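Local coordinates for protein type I polyketide synthase PikAII (Streptomyces venezuelae, PDB 3QP9) that is a C2-type ketoreductase domain of a modular polyketide synthase that probably epimerizes the alpha-substituent of the polyketide intermediate rather than reducing its ketone, at residues A[351-356]-A[370-375]. Residues are numbered along the deposited sequence; the frame is centred on the assembly and turned at random.
Sequences PTVDSE and VTAKAT
Val353 lays its CG1 methyl over both the methyl of Ala372 and the middle of the Lys373 chain, 3.7 Å from Ala372 CB and 3.8 Å from Lys373 CD. That branch points away from the valine's own carbonyl carbon and lies beside its backbone N (chi1 -54°), which turns it into the step between the two helical residues. Two residues earlier in the loop, the Pro351 ring edges up to the helix backbone, its CD 3.5 Å from Ala372 O.

Lys373 is the polar centre. Its side chain runs obliquely across that of Val353 and bends at chi2 and chi3, bringing the amino group to the backbone of the loop. NZ donates to Pro351 O over 2.8 Å, coming in from above the carbonyl plane, 55° out of it, and so missing the lone pairs. A second, weak bond runs from NZ to Pro350 O. A water adds a third grip: it accepts from Lys373 NZ at 2.8 Å and meets Thr352 OG1 at 2.7 Å, so the threonine side chain is linked to the amino group by way of the water.

In the Rossmann-type KR domain, the contact ties the loop that follows strand 343-348 to helix 363-386, which has a wider pi-type turn at residues 371-375. Tyr415 of helix 413-426 touches both Val353 and Lys373, and Thr419 touches Lys373. A lysine on this helix close to the tyrosine of the neighbouring one is consistent in position with the active-site pair of related polyketide ketoreductases; in a C2-type domain such a pair would probably serve epimerization rather than reduction. Chemically, one firm carbonyl bond, one weak one and a water each take a hydrogen bond from the amino group, and together they should restrict its swing and tether the lysine tip to this loop.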
ATOM      1  N   PRO A 351      10.912   2.417   9.853  1.00 40.11           N
ATOM      2  CA  PRO A 351      11.073   3.816  10.257  1.00 40.92           C
ATOM      3  C   PRO A 351      10.082   4.746   9.591  1.00 41.08           C
ATOM      4  O   PRO A 351       9.543   4.490   8.489  1.00 39.30           O
ATOM      5  CB  PRO A 351      12.575   4.122   9.948  1.00 41.93           C
ATOM      6  CG  PRO A 351      12.979   3.153   8.933  1.00 41.28           C
ATOM      7  CD  PRO A 351      12.143   1.874   9.228  1.00 41.14           C
ATOM      8  N   THR A 352       9.809   5.833  10.271  1.00 43.11           N
ATOM      9  CA  THR A 352       8.984   6.844   9.679  1.00 46.88           C
ATOM     10  C   THR A 352       9.792   7.519   8.544  1.00 47.43           C
ATOM     11  O   THR A 352      11.010   7.453   8.497  1.00 47.82           O
ATOM     12  CB  THR A 352       8.324   7.703  10.784  1.00 47.77           C
ATOM     13  OG1 THR A 352       6.992   8.060  10.372  1.00 53.97           O
ATOM     14  CG2 THR A 352       9.134   8.876  11.102  1.00 49.46           C
ATOM     15  N   VAL A 353       9.102   8.066   7.561  1.00 49.02           N
ATOM     16  CA  VAL A 353       9.756   8.673   6.400  1.00 50.49           C
ATOM     17  C   VAL A 353       9.104  10.046   6.198  1.00 51.23           C
ATOM     18  O   VAL A 353       7.987  10.250   6.640  1.00 50.36           O
ATOM     19  CB  VAL A 353       9.553   7.772   5.129  1.00 50.38           C
ATOM     20  CG1 VAL A 353      10.029   6.331   5.397  1.00 48.75           C
ATOM     21  CG2 VAL A 353       8.060   7.727   4.726  1.00 49.90           C
ATOM     22  N   ASP A 354       9.771  10.982   5.537  1.00 52.81           N
ATOM     23  CA  ASP A 354       9.096  12.240   5.162  1.00 54.73           C
ATOM     24  C   ASP A 354       8.422  12.170   3.816  1.00 54.13           C
ATOM     25  O   ASP A 354       8.903  11.536   2.891  1.00 54.66           O
ATOM     26  CB  ASP A 354      10.000  13.502   5.254  1.00 56.85           C
ATOM     27  CG  ASP A 354      11.476  13.199   5.070  1.00 60.86           C
ATOM     28  OD1 ASP A 354      11.996  13.332   3.924  1.00 66.13           O
ATOM     29  OD2 ASP A 354      12.118  12.861   6.096  1.00 64.13           O
ATOM     30  N   SER A 355       7.303  12.858   3.731  1.00 54.47           N
ATOM     31  CA  SER A 355       6.506  12.926   2.516  1.00 55.56           C
ATOM     32  C   SER A 355       6.712  14.247   1.711  1.00 54.57           C
ATOM     33  O   SER A 355       7.234  15.233   2.239  1.00 56.75           O
ATOM     34  CB  SER A 355       5.035  12.751   2.930  1.00 55.86           C
ATOM     35  OG  SER A 355       4.683  13.715   3.944  1.00 59.31           O
ATOM     36  N   GLU A 356       6.354  14.237   0.429  1.00 53.02           N
ATOM     37  CA  GLU A 356       6.392  15.415  -0.450  1.00 51.30           C
ATOM     38  C   GLU A 356       5.177  15.323  -1.387  1.00 49.00           C
ATOM     39  O   GLU A 356       4.765  14.231  -1.725  1.00 44.21           O
ATOM     40  CB  GLU A 356       7.638  15.437  -1.359  1.00 52.92           C
ATOM     41  CG  GLU A 356       9.062  15.315  -0.743  1.00 58.88           C
ATOM     42  CD  GLU A 356      10.179  15.623  -1.783  1.00 65.14           C
ATOM     43  OE1 GLU A 356      10.075  16.662  -2.485  1.00 67.20           O
ATOM     44  OE2 GLU A 356      11.165  14.848  -1.891  1.00 65.54           O
ATOM     45  N   VAL A 370      10.208   3.961  -0.554  1.00 35.39           N
ATOM     46  CA  VAL A 370       9.737   2.568  -0.688  1.00 34.42           C
ATOM     47  C   VAL A 370      10.714   1.613   0.045  1.00 35.37           C
ATOM     48  O   VAL A 370      10.332   0.650   0.752  1.00 34.06           O
ATOM     49  CB  VAL A 370       9.577   2.199  -2.189  1.00 34.65           C
ATOM     50  CG1 VAL A 370       9.391   0.635  -2.373  1.00 33.21           C
ATOM     51  CG2 VAL A 370       8.430   3.075  -2.858  1.00 33.46           C
ATOM     52  N   THR A 371      12.012   1.920  -0.095  1.00 36.66           N
ATOM     53  CA  THR A 371      13.064   1.082   0.498  1.00 36.29           C
ATOM     54  C   THR A 371      12.930   1.118   2.023  1.00 36.20           C
ATOM     55  O   THR A 371      12.856   0.072   2.655  1.00 34.09           O
ATOM     56  CB  THR A 371      14.485   1.455  -0.008  1.00 38.52           C
ATOM     57  OG1 THR A 371      14.505   1.365  -1.444  1.00 36.23           O
ATOM     58  CG2 THR A 371      15.534   0.478   0.631  1.00 39.07           C
ATOM     59  N   ALA A 372      12.826   2.314   2.600  1.00 35.96           N
ATOM     60  CA  ALA A 372      12.696   2.426   4.050  1.00 35.15           C
ATOM     61  C   ALA A 372      11.467   1.721   4.627  1.00 34.33           C
ATOM     62  O   ALA A 372      11.506   1.303   5.803  1.00 33.84           O
ATOM     63  CB  ALA A 372      12.695   3.881   4.460  1.00 35.59           C
ATOM     64  N   LYS A 373      10.373   1.637   3.853  1.00 33.47           N
ATOM     65  CA  LYS A 373       9.124   1.089   4.391  1.00 31.48           C
ATOM     66  C   LYS A 373       8.939  -0.388   4.062  1.00 30.95           C
ATOM     67  O   LYS A 373       8.375  -1.178   4.847  1.00 29.75           O
ATOM     68  CB  LYS A 373       7.877   1.879   3.960  1.00 33.27           C
ATOM     69  CG  LYS A 373       7.632   3.245   4.584  1.00 33.66           C
ATOM     70  CD  LYS A 373       7.854   3.351   6.089  1.00 36.96           C
ATOM     71  CE  LYS A 373       6.578   3.365   6.885  1.00 37.21           C
ATOM     72  NZ  LYS A 373       6.843   3.709   8.314  1.00 32.48           N
ATOM     73  N   ALA A 374       9.466  -0.784   2.936  1.00 30.09           N
ATOM     74  CA  ALA A 374       9.170  -2.125   2.400  1.00 30.89           C
ATOM     75  C   ALA A 374      10.297  -3.134   2.184  1.00 29.07           C
ATOM     76  O   ALA A 374      10.023  -4.335   2.132  1.00 28.84           O
ATOM     77  CB  ALA A 374       8.392  -1.968   1.088  1.00 31.25           C
ATOM     78  N   THR A 375      11.525  -2.711   1.982  1.00 28.99           N
ATOM     79  CA  THR A 375      12.611  -3.685   1.621  1.00 29.90           C
ATOM     80  C   THR A 375      12.940  -4.703   2.734  1.00 30.12           C
ATOM     81  O   THR A 375      13.178  -5.949   2.462  1.00 29.53           O
ATOM     82  CB  THR A 375      13.895  -2.958   1.171  1.00 31.02           C
ATOM     83  OG1 THR A 375      13.588  -2.292  -0.077  1.00 30.94           O
ATOM     84  CG2 THR A 375      15.057  -3.960   0.938  1.00 32.12           C
TER
HETATM   85  O   HOH W   1       5.574   6.015   9.300  1.00 45.51           O